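Local coordinates for dihydrodipicolinate synthase family protein (Sinorhizobium meliloti, PDB 4DNH), which is of unknown function but folds as a TIM barrel and may be an enzyme related to dihydrodipicolinate synthase, at residues 67-76 / 279-290; 86-94 / 117-125. One frame throughout, in Å; residues are numbered along the deposited sequence.

Contact 1: 67-76 / 279-290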
loop_
_atom_site.group_PDB
_atom_site.type_symbol
_atom_site.label_atom_id
_atom_site.label_comp_id
_atom_site.label_asym_id
_atom_site.label_seq_id
_atom_site.Cartn_x
_atom_site.Cartn_y
_atom_site.Cartn_z
ATOM N N PHE A 67 10.516 8.673 -5.787
ATOM C CA PHE A 67 10.251 7.652 -4.772
ATOM C C PHE A 67 10.075 6.232 -5.347
ATOM O O PHE A 67 10.483 5.269 -4.725
ATOM C CB PHE A 67 9.073 8.055 -3.889
ATOM C CG PHE A 67 8.857 7.138 -2.744
ATOM C CD1 PHE A 67 9.677 7.208 -1.616
ATOM C CD2 PHE A 67 7.836 6.186 -2.784
ATOM C CE1 PHE A 67 9.488 6.347 -0.545
ATOM C CE2 PHE A 67 7.646 5.329 -1.717
ATOM C CZ PHE A 67 8.475 5.408 -0.598
ATOM N N ARG A 68 9.466 6.097 -6.517
ATOM C CA ARG A 68 9.526 4.827 -7.238
ATOM C C ARG A 68 10.968 4.334 -7.474
ATOM O O ARG A 68 11.254 3.143 -7.307
ATOM C CB ARG A 68 8.766 4.921 -8.552
ATOM C CG ARG A 68 7.260 4.787 -8.395
ATOM C CD ARG A 68 6.587 6.123 -8.132
ATOM N NE ARG A 68 5.221 5.940 -7.632
ATOM C CZ ARG A 68 4.700 6.534 -6.556
ATOM N NH1 ARG A 68 5.432 7.396 -5.841
ATOM N NH2 ARG A 68 3.437 6.257 -6.197
ATOM N N HIS A 69 11.880 5.238 -7.837
ATOM C CA HIS A 69 13.282 4.851 -8.064
ATOM C C HIS A 69 13.960 4.397 -6.804
ATOM O O HIS A 69 14.751 3.430 -6.823
ATOM C CB HIS A 69 14.089 5.965 -8.743
ATOM C CG HIS A 69 13.720 6.188 -10.189
ATOM N ND1 HIS A 69 14.153 5.384 -11.184
ATOM C CD2 HIS A 69 12.923 7.163 -10.791
ATOM C CE1 HIS A 69 13.667 5.824 -12.363
ATOM N NE2 HIS A 69 12.912 6.914 -12.121
ATOM N N ARG A 70 13.654 5.070 -5.699
ATOM C CA ARG A 70 14.124 4.649 -4.377
ATOM C C ARG A 70 13.689 3.214 -4.087
ATOM O O ARG A 70 14.486 2.408 -3.568
ATOM C CB ARG A 70 13.587 5.588 -3.288
ATOM C CG ARG A 70 14.188 5.403 -1.902
ATOM C CD ARG A 70 13.497 6.347 -0.926
ATOM N NE ARG A 70 13.496 5.916 0.480
ATOM C CZ ARG A 70 14.527 6.062 1.316
ATOM N NH1 ARG A 70 15.675 6.606 0.884
ATOM N NH2 ARG A 70 14.417 5.649 2.581
ATOM N N LEU A 71 12.440 2.888 -4.433
ATOM C CA LEU A 71 11.923 1.536 -4.175
ATOM C C LEU A 71 12.602 0.528 -5.080
ATOM O O LEU A 71 13.062 -0.507 -4.620
ATOM C CB LEU A 71 10.391 1.435 -4.295
ATOM C CG LEU A 71 9.507 2.162 -3.280
ATOM C CD1 LEU A 71 8.037 2.014 -3.669
ATOM C CD2 LEU A 71 9.724 1.680 -1.855
ATOM N N TRP A 72 12.673 0.832 -6.370
ATOM C CA TRP A 72 13.396 -0.048 -7.291
ATOM C C TRP A 72 14.821 -0.273 -6.885
ATOM O O TRP A 72 15.289 -1.404 -6.977
ATOM C CB TRP A 72 13.279 0.426 -8.718
ATOM C CG TRP A 72 11.869 0.320 -9.239
ATOM C CD1 TRP A 72 10.953 -0.702 -9.001
ATOM C CD2 TRP A 72 11.164 1.266 -10.118
ATOM N NE1 TRP A 72 9.769 -0.460 -9.651
ATOM C CE2 TRP A 72 9.824 0.701 -10.338
ATOM C CE3 TRP A 72 11.494 2.483 -10.726
ATOM C CZ2 TRP A 72 8.877 1.339 -11.134
ATOM C CZ3 TRP A 72 10.528 3.119 -11.521
ATOM C CH2 TRP A 72 9.250 2.557 -11.716
ATOM N N ASP A 73 15.490 0.775 -6.385
ATOM C CA ASP A 73 16.902 0.704 -5.919
ATOM C C ASP A 73 17.090 -0.306 -4.810
ATOM O O ASP A 73 18.122 -0.971 -4.742
ATOM C CB ASP A 73 17.394 2.056 -5.376
ATOM C CG ASP A 73 17.698 3.071 -6.472
ATOM O OD1 ASP A 73 17.735 2.701 -7.663
ATOM O OD2 ASP A 73 17.894 4.260 -6.131
ATOM N N LEU A 74 16.091 -0.397 -3.932
ATOM C CA LEU A 74 16.125 -1.306 -2.796
ATOM C C LEU A 74 15.643 -2.713 -3.162
ATOM O O LEU A 74 15.603 -3.608 -2.305
ATOM C CB LEU A 74 15.306 -0.744 -1.633
ATOM C CG LEU A 74 15.830 0.540 -0.973
ATOM C CD1 LEU A 74 14.740 1.166 -0.125
ATOM C CD2 LEU A 74 17.076 0.326 -0.126
ATOM N N GLY A 75 15.275 -2.903 -4.426
ATOM C CA GLY A 75 14.841 -4.205 -4.911
ATOM C C GLY A 75 13.362 -4.477 -4.771
ATOM O O GLY A 75 12.893 -5.521 -5.223
ATOM N N LEU A 76 12.626 -3.549 -4.153
ATOM C CA LEU A 76 11.183 -3.716 -3.930
ATOM C C LEU A 76 10.437 -3.421 -5.206
ATOM O O LEU A 76 10.858 -2.572 -5.989
ATOM C CB LEU A 76 10.695 -2.780 -2.819
ATOM C CG LEU A 76 11.403 -2.956 -1.471
ATOM C CD1 LEU A 76 11.059 -1.834 -0.511
ATOM C CD2 LEU A 76 11.037 -4.288 -0.856
ATOM N N PHE A 279 5.611 -1.199 3.488
ATOM C CA PHE A 279 6.903 -1.358 2.827
ATOM C C PHE A 279 7.389 -0.084 2.151
ATOM O O PHE A 279 8.581 0.094 1.925
ATOM C CB PHE A 279 6.869 -2.532 1.863
ATOM C CG PHE A 279 7.160 -3.846 2.528
ATOM C CD1 PHE A 279 7.239 -3.931 3.916
ATOM C CD2 PHE A 279 7.322 -4.991 1.778
ATOM C CE1 PHE A 279 7.505 -5.123 4.537
ATOM C CE2 PHE A 279 7.587 -6.196 2.391
ATOM C CZ PHE A 279 7.682 -6.265 3.776
ATOM N N ASP A 280 6.450 0.798 1.842
ATOM C CA ASP A 280 6.762 2.131 1.401
ATOM C C ASP A 280 7.496 2.867 2.551
ATOM O O ASP A 280 8.662 3.266 2.395
ATOM C CB ASP A 280 5.456 2.826 0.977
ATOM C CG ASP A 280 5.593 4.339 0.838
ATOM O OD1 ASP A 280 6.396 4.969 1.572
ATOM O OD2 ASP A 280 4.865 4.903 -0.004
ATOM N N ALA A 281 6.827 3.005 3.700
ATOM C CA ALA A 281 7.368 3.742 4.851
ATOM C C ALA A 281 8.651 3.172 5.481
ATOM O O ALA A 281 9.462 3.930 6.040
ATOM C CB ALA A 281 6.293 3.917 5.913
ATOM N N ILE A 282 8.844 1.856 5.402
ATOM C CA ILE A 282 10.060 1.238 5.956
ATOM C C ILE A 282 10.919 0.548 4.882
ATOM O O ILE A 282 11.690 -0.390 5.177
ATOM C CB ILE A 282 9.728 0.242 7.098
ATOM C CG1 ILE A 282 8.980 -0.976 6.547
ATOM C CG2 ILE A 282 8.947 0.929 8.217
ATOM C CD1 ILE A 282 8.653 -2.030 7.583
ATOM N N ALA A 283 10.789 1.029 3.645
ATOM C CA ALA A 283 11.493 0.471 2.488
ATOM C C ALA A 283 12.895 -0.077 2.779
ATOM O O ALA A 283 13.146 -1.259 2.497
ATOM C CB ALA A 283 11.518 1.463 1.321
ATOM N N PRO A 284 13.801 0.750 3.350
ATOM C CA PRO A 284 15.188 0.290 3.583
ATOM C C PRO A 284 15.293 -0.931 4.466
ATOM O O PRO A 284 16.092 -1.822 4.185
ATOM C CB PRO A 284 15.840 1.472 4.293
ATOM C CG PRO A 284 15.012 2.650 3.907
ATOM C CD PRO A 284 13.614 2.140 3.792
ATOM N N VAL A 285 14.477 -0.971 5.516
ATOM C CA VAL A 285 14.478 -2.063 6.487
ATOM C C VAL A 285 13.896 -3.320 5.858
ATOM O O VAL A 285 14.450 -4.417 6.014
ATOM C CB VAL A 285 13.656 -1.694 7.748
ATOM C CG1 VAL A 285 13.588 -2.866 8.713
ATOM C CG2 VAL A 285 14.244 -0.468 8.437
ATOM N N ALA A 286 12.775 -3.163 5.153
ATOM C CA ALA A 286 12.122 -4.300 4.508
ATOM C C ALA A 286 13.077 -4.988 3.540
ATOM O O ALA A 286 13.191 -6.221 3.528
ATOM C CB ALA A 286 10.862 -3.855 3.788
ATOM N N SER A 287 13.760 -4.170 2.738
ATOM C CA SER A 287 14.767 -4.631 1.818
ATOM C C SER A 287 15.829 -5.440 2.571
ATOM O O SER A 287 16.078 -6.598 2.235
ATOM C CB SER A 287 15.394 -3.443 1.092
ATOM O OG SER A 287 16.499 -3.840 0.290
ATOM N N ALA A 288 16.430 -4.838 3.596
ATOM C CA ALA A 288 17.476 -5.504 4.384
ATOM C C ALA A 288 17.000 -6.829 4.973
ATOM O O ALA A 288 17.764 -7.790 5.046
ATOM C CB ALA A 288 17.987 -4.588 5.487
ATOM N N ALA A 289 15.737 -6.876 5.380
ATOM C CA ALA A 289 15.184 -8.072 6.002
ATOM C C ALA A 289 14.809 -9.135 4.982
ATOM O O ALA A 289 15.014 -10.317 5.222
ATOM C CB ALA A 289 14.007 -7.716 6.890
ATOM N N LEU A 290 14.271 -8.723 3.847
ATOM C CA LEU A 290 13.992 -9.655 2.767
ATOM C C LEU A 290 15.272 -10.299 2.234
ATOM O O LEU A 290 15.244 -11.433 1.751
ATOM C CB LEU A 290 13.238 -8.962 1.630
ATOM C CG LEU A 290 11.779 -8.573 1.892
ATOM C CD1 LEU A 290 11.296 -7.611 0.824
ATOM C CD2 LEU A 290 10.857 -9.774 1.975
HETATM O O HOH W 1 10.868 4.875 2.246
#
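L74, at the end of helix 61-73, packs against A283, P284 and S287 on helix 283-294, joining the outer helices that follow the first and last strands of a TIM barrel. Going outward along L74, CB sits 3.8 Å from S287 CB; from CG one branch, CD1, presses on A283 CB at 3.5 Å and also meets the backbone N of P284, while the other, CD2, only brushes P284 CA. The same A283 methyl is touched by L71 CD2 and L76 CD1, so three leucines converge on it. Further along, L76 CD2 meets L290 CD1 at 3.7 Å, the two side chains crossing at about a right angle. S287 adds the polar clasp: with OG turned away from its own N (chi1 173°), the hydroxyl donates to L74 O over 2.8 Å, in the carbonyl plane and on a lone pair. That carbonyl immediately precedes G75, whose positive phi, with G75 N bonded to W72 O and L76 N weakly to L71 O, ends the helix in a Schellman motif; S287 OG is also bonded to R28. At the other end the F67 ring and the D280 carboxylate cross with planes 35° apart, F67 CZ 3.0 Å from D280 OD1, while OD2 takes a hydrogen bond from H42 ND1. Were D280 replaced by an alanine, the H42 imidazole N-H would probably lose its acceptor and a gap would open beside the F67 ring. Between R70 and D280 sits one water, which donates to D280 O at 2.7 Å and accepts a weak bond from R70 NE at 3.3 Å.

Contact 2: 86-94 / 117-125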
loop_
_atom_site.group_PDB
_atom_site.type_symbol
_atom_site.label_atom_id
_atom_site.label_comp_id
_atom_site.label_asym_id
_atom_site.label_seq_id
_atom_site.Cartn_x
_atom_site.Cartn_y
_atom_site.Cartn_z
ATOM N N GLN A 86 -3.676 6.940 -2.494
ATOM C CA GLN A 86 -4.914 7.654 -2.153
ATOM C C GLN A 86 -5.992 7.496 -3.193
ATOM O O GLN A 86 -6.914 8.315 -3.255
ATOM C CB GLN A 86 -4.667 9.130 -1.801
ATOM C CG GLN A 86 -4.047 9.304 -0.423
ATOM C CD GLN A 86 -3.429 10.673 -0.201
ATOM O OE1 GLN A 86 -2.217 10.857 -0.357
ATOM N NE2 GLN A 86 -4.258 11.644 0.167
ATOM N N ARG A 87 -5.855 6.437 -4.000
ATOM C CA ARG A 87 -6.834 6.024 -5.004
ATOM C C ARG A 87 -8.241 5.969 -4.398
ATOM O O ARG A 87 -8.434 5.426 -3.300
ATOM C CB ARG A 87 -6.446 4.642 -5.544
ATOM C CG ARG A 87 -7.217 4.195 -6.784
ATOM C CD ARG A 87 -6.676 4.871 -8.037
ATOM N NE ARG A 87 -7.265 4.311 -9.240
ATOM C CZ ARG A 87 -6.705 3.374 -10.001
ATOM N NH1 ARG A 87 -7.361 2.936 -11.067
ATOM N NH2 ARG A 87 -5.497 2.870 -9.711
ATOM N N GLY A 88 -9.219 6.535 -5.102
ATOM C CA GLY A 88 -10.615 6.552 -4.609
ATOM C C GLY A 88 -10.907 7.498 -3.441
ATOM O O GLY A 88 -12.066 7.700 -3.090
HETATM N N MSE A 89 -9.858 8.082 -2.852
HETATM C CA MSE A 89 -9.957 8.917 -1.654
HETATM C C MSE A 89 -9.016 10.108 -1.801
HETATM O O MSE A 89 -8.174 10.391 -0.926
HETATM C CB MSE A 89 -9.656 8.036 -0.432
HETATM C CG MSE A 89 -10.377 8.536 0.831
HETATM SE SE MSE A 89 -9.708 7.636 2.470
HETATM C CE MSE A 89 -8.927 9.137 3.484
ATOM N N GLY A 90 -9.154 10.817 -2.919
ATOM C CA GLY A 90 -8.277 11.939 -3.247
ATOM C C GLY A 90 -7.628 11.877 -4.628
ATOM O O GLY A 90 -7.410 12.913 -5.269
ATOM N N LEU A 91 -7.295 10.674 -5.087
ATOM C CA LEU A 91 -6.650 10.515 -6.381
ATOM C C LEU A 91 -7.651 9.996 -7.398
ATOM O O LEU A 91 -7.971 8.824 -7.401
ATOM C CB LEU A 91 -5.446 9.576 -6.265
ATOM C CG LEU A 91 -4.560 9.515 -7.518
ATOM C CD1 LEU A 91 -3.654 10.723 -7.564
ATOM C CD2 LEU A 91 -3.726 8.249 -7.588
ATOM N N GLY A 92 -8.171 10.871 -8.249
ATOM C CA GLY A 92 -9.132 10.438 -9.259
ATOM C C GLY A 92 -8.491 9.528 -10.303
ATOM O O GLY A 92 -7.256 9.354 -10.345
ATOM N N TRP A 93 -9.330 8.944 -11.149
ATOM C CA TRP A 93 -8.858 8.121 -12.248
ATOM C C TRP A 93 -7.939 8.870 -13.196
ATOM O O TRP A 93 -6.884 8.360 -13.532
ATOM C CB TRP A 93 -10.035 7.471 -12.964
ATOM C CG TRP A 93 -9.689 6.815 -14.283
ATOM C CD1 TRP A 93 -10.314 7.010 -15.505
ATOM C CD2 TRP A 93 -8.629 5.823 -14.555
ATOM N NE1 TRP A 93 -9.736 6.246 -16.481
ATOM C CE2 TRP A 93 -8.721 5.515 -15.986
ATOM C CE3 TRP A 93 -7.645 5.197 -13.790
ATOM C CZ2 TRP A 93 -7.862 4.612 -16.604
ATOM C CZ3 TRP A 93 -6.780 4.297 -14.425
ATOM C CH2 TRP A 93 -6.891 4.010 -15.800
ATOM N N PRO A 94 -8.303 10.100 -13.621
ATOM C CA PRO A 94 -7.396 10.810 -14.550
ATOM C C PRO A 94 -5.948 10.937 -14.048
ATOM O O PRO A 94 -4.996 10.676 -14.794
ATOM C CB PRO A 94 -8.051 12.195 -14.676
ATOM C CG PRO A 94 -9.506 11.908 -14.504
ATOM C CD PRO A 94 -9.561 10.855 -13.422
ATOM N N CYS A 117 -0.070 -2.263 -11.846
ATOM C CA CYS A 117 -0.864 -1.057 -11.838
ATOM C C CYS A 117 -2.299 -1.324 -11.480
ATOM O O CYS A 117 -2.943 -2.174 -12.099
ATOM C CB CYS A 117 -0.801 -0.421 -13.219
ATOM S SG CYS A 117 0.904 -0.190 -13.756
ATOM N N GLY A 118 -2.804 -0.578 -10.497
ATOM C CA GLY A 118 -4.177 -0.726 -10.069
ATOM C C GLY A 118 -5.199 -0.329 -11.118
ATOM O O GLY A 118 -5.228 0.828 -11.570
ATOM N N ALA A 119 -6.046 -1.292 -11.481
ATOM C CA ALA A 119 -7.133 -1.092 -12.443
ATOM C C ALA A 119 -8.475 -1.348 -11.767
ATOM O O ALA A 119 -8.679 -2.391 -11.118
ATOM C CB ALA A 119 -6.968 -2.013 -13.640
ATOM N N GLY A 120 -9.395 -0.404 -11.916
ATOM C CA GLY A 120 -10.655 -0.520 -11.218
ATOM C C GLY A 120 -11.815 0.131 -11.924
ATOM O O GLY A 120 -11.905 0.141 -13.155
ATOM N N THR A 121 -12.684 0.708 -11.111
ATOM C CA THR A 121 -13.971 1.218 -11.527
ATOM C C THR A 121 -14.147 2.671 -11.038
ATOM O O THR A 121 -15.140 3.330 -11.352
ATOM C CB THR A 121 -15.057 0.271 -10.980
ATOM O OG1 THR A 121 -15.552 -0.551 -12.049
ATOM C CG2 THR A 121 -16.197 1.028 -10.312
ATOM N N ASP A 122 -13.151 3.165 -10.303
ATOM C CA ASP A 122 -13.229 4.455 -9.595
ATOM C C ASP A 122 -13.704 5.697 -10.380
ATOM O O ASP A 122 -13.986 6.728 -9.776
ATOM C CB ASP A 122 -11.933 4.752 -8.817
ATOM C CG ASP A 122 -10.669 4.500 -9.637
ATOM O OD1 ASP A 122 -10.578 3.475 -10.348
ATOM O OD2 ASP A 122 -9.741 5.325 -9.545
ATOM N N HIS A 123 -13.814 5.609 -11.707
ATOM C CA HIS A 123 -14.392 6.722 -12.471
ATOM C C HIS A 123 -15.902 6.645 -12.570
ATOM O O HIS A 123 -16.532 7.475 -13.225
ATOM C CB HIS A 123 -13.757 6.829 -13.855
ATOM C CG HIS A 123 -14.054 5.660 -14.746
ATOM N ND1 HIS A 123 -13.397 4.496 -14.646
ATOM C CD2 HIS A 123 -14.981 5.503 -15.768
ATOM C CE1 HIS A 123 -13.874 3.636 -15.556
ATOM N NE2 HIS A 123 -14.845 4.254 -16.242
ATOM N N LEU A 124 -16.492 5.651 -11.915
ATOM C CA LEU A 124 -17.926 5.398 -11.990
ATOM C C LEU A 124 -18.585 5.490 -10.614
ATOM O O LEU A 124 -18.265 4.714 -9.709
ATOM C CB LEU A 124 -18.187 4.025 -12.607
ATOM C CG LEU A 124 -19.631 3.545 -12.749
ATOM C CD1 LEU A 124 -20.435 4.501 -13.622
ATOM C CD2 LEU A 124 -19.657 2.131 -13.322
ATOM N N ALA A 125 -19.507 6.443 -10.482
ATOM C CA ALA A 125 -20.219 6.701 -9.233
ATOM C C ALA A 125 -21.187 5.559 -8.935
ATOM O O ALA A 125 -21.964 5.176 -9.813
ATOM C CB ALA A 125 -20.969 8.027 -9.326
#
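R87 bends at its second torsion (chi2 78°), which swings its guanidinium across to D122, and D122 meets it with CG held between its own N and carbonyl carbon (chi1 46°), the crowded position. The result is a salt bridge in which R87 NE reaches D122 OD2 at 2.7 Å along a nearly straight N-H. The oxygen lies in the guanidinium plane, yet the carboxylate is turned 52° from that plane, and OD2 is approached from above its own group. A second bond, R87 NH1 to D122 OD1 at 3.3 Å, is weak; OD1 is also held by Q142.

The far end of the guanidinium grips one atom with two nitrogens: G118 O takes R87 NH2 at 2.8 Å and R87 NH1 at 3.0 Å, both from the same face of the carbonyl and well above its plane. NH2 also bonds to S81 O; with D122 OD2 and G118 O both at the edge of the guanidinium, its rotation is probably fixed. G118 has no CB, and one there would come tight against NH2.

Next to this, the W93 and H123 side chains extend alongside one another in a common direction. The closest pair is W93 CD1 to H123 CB at 3.8 Å, and H123 ND1, whose polar partner is Q142, comes over one face of the indole. The imidazole and the five-membered indole ring have centroids 5.1 Å apart, obliquely turned.

All this joins the loop after strand 77-80, which leads into helix 93-108, to the end of strand 115-119: successive parts of a beta-alpha-beta unit, pinned at the C-terminal ends of its strands, the rim where TIM-barrel enzymes carry their active sites.

How the contacts relate
Coming from the N terminus, the chain lays down strand 37-40 and helix 61-73, whose last turns open contact 1. Strand 77-80 follows, then the loop that begins contact 2; most of helix 93-108 and the start of strand 115-119 lie between 86-94 and 117-125, which closes that short loop. The chain then makes the remaining strands of the barrel and returns after strand 273-276, where 279-290 closes contact 1 across 202 residues. The long loop thus encloses the short one, and the two do not cross. Contact 1 ties the outer helices at the barrel's seam; contact 2 ties the start of helix 93-108 and the loop before it to the end of strand 115-119. Their centres lie 25 Å apart.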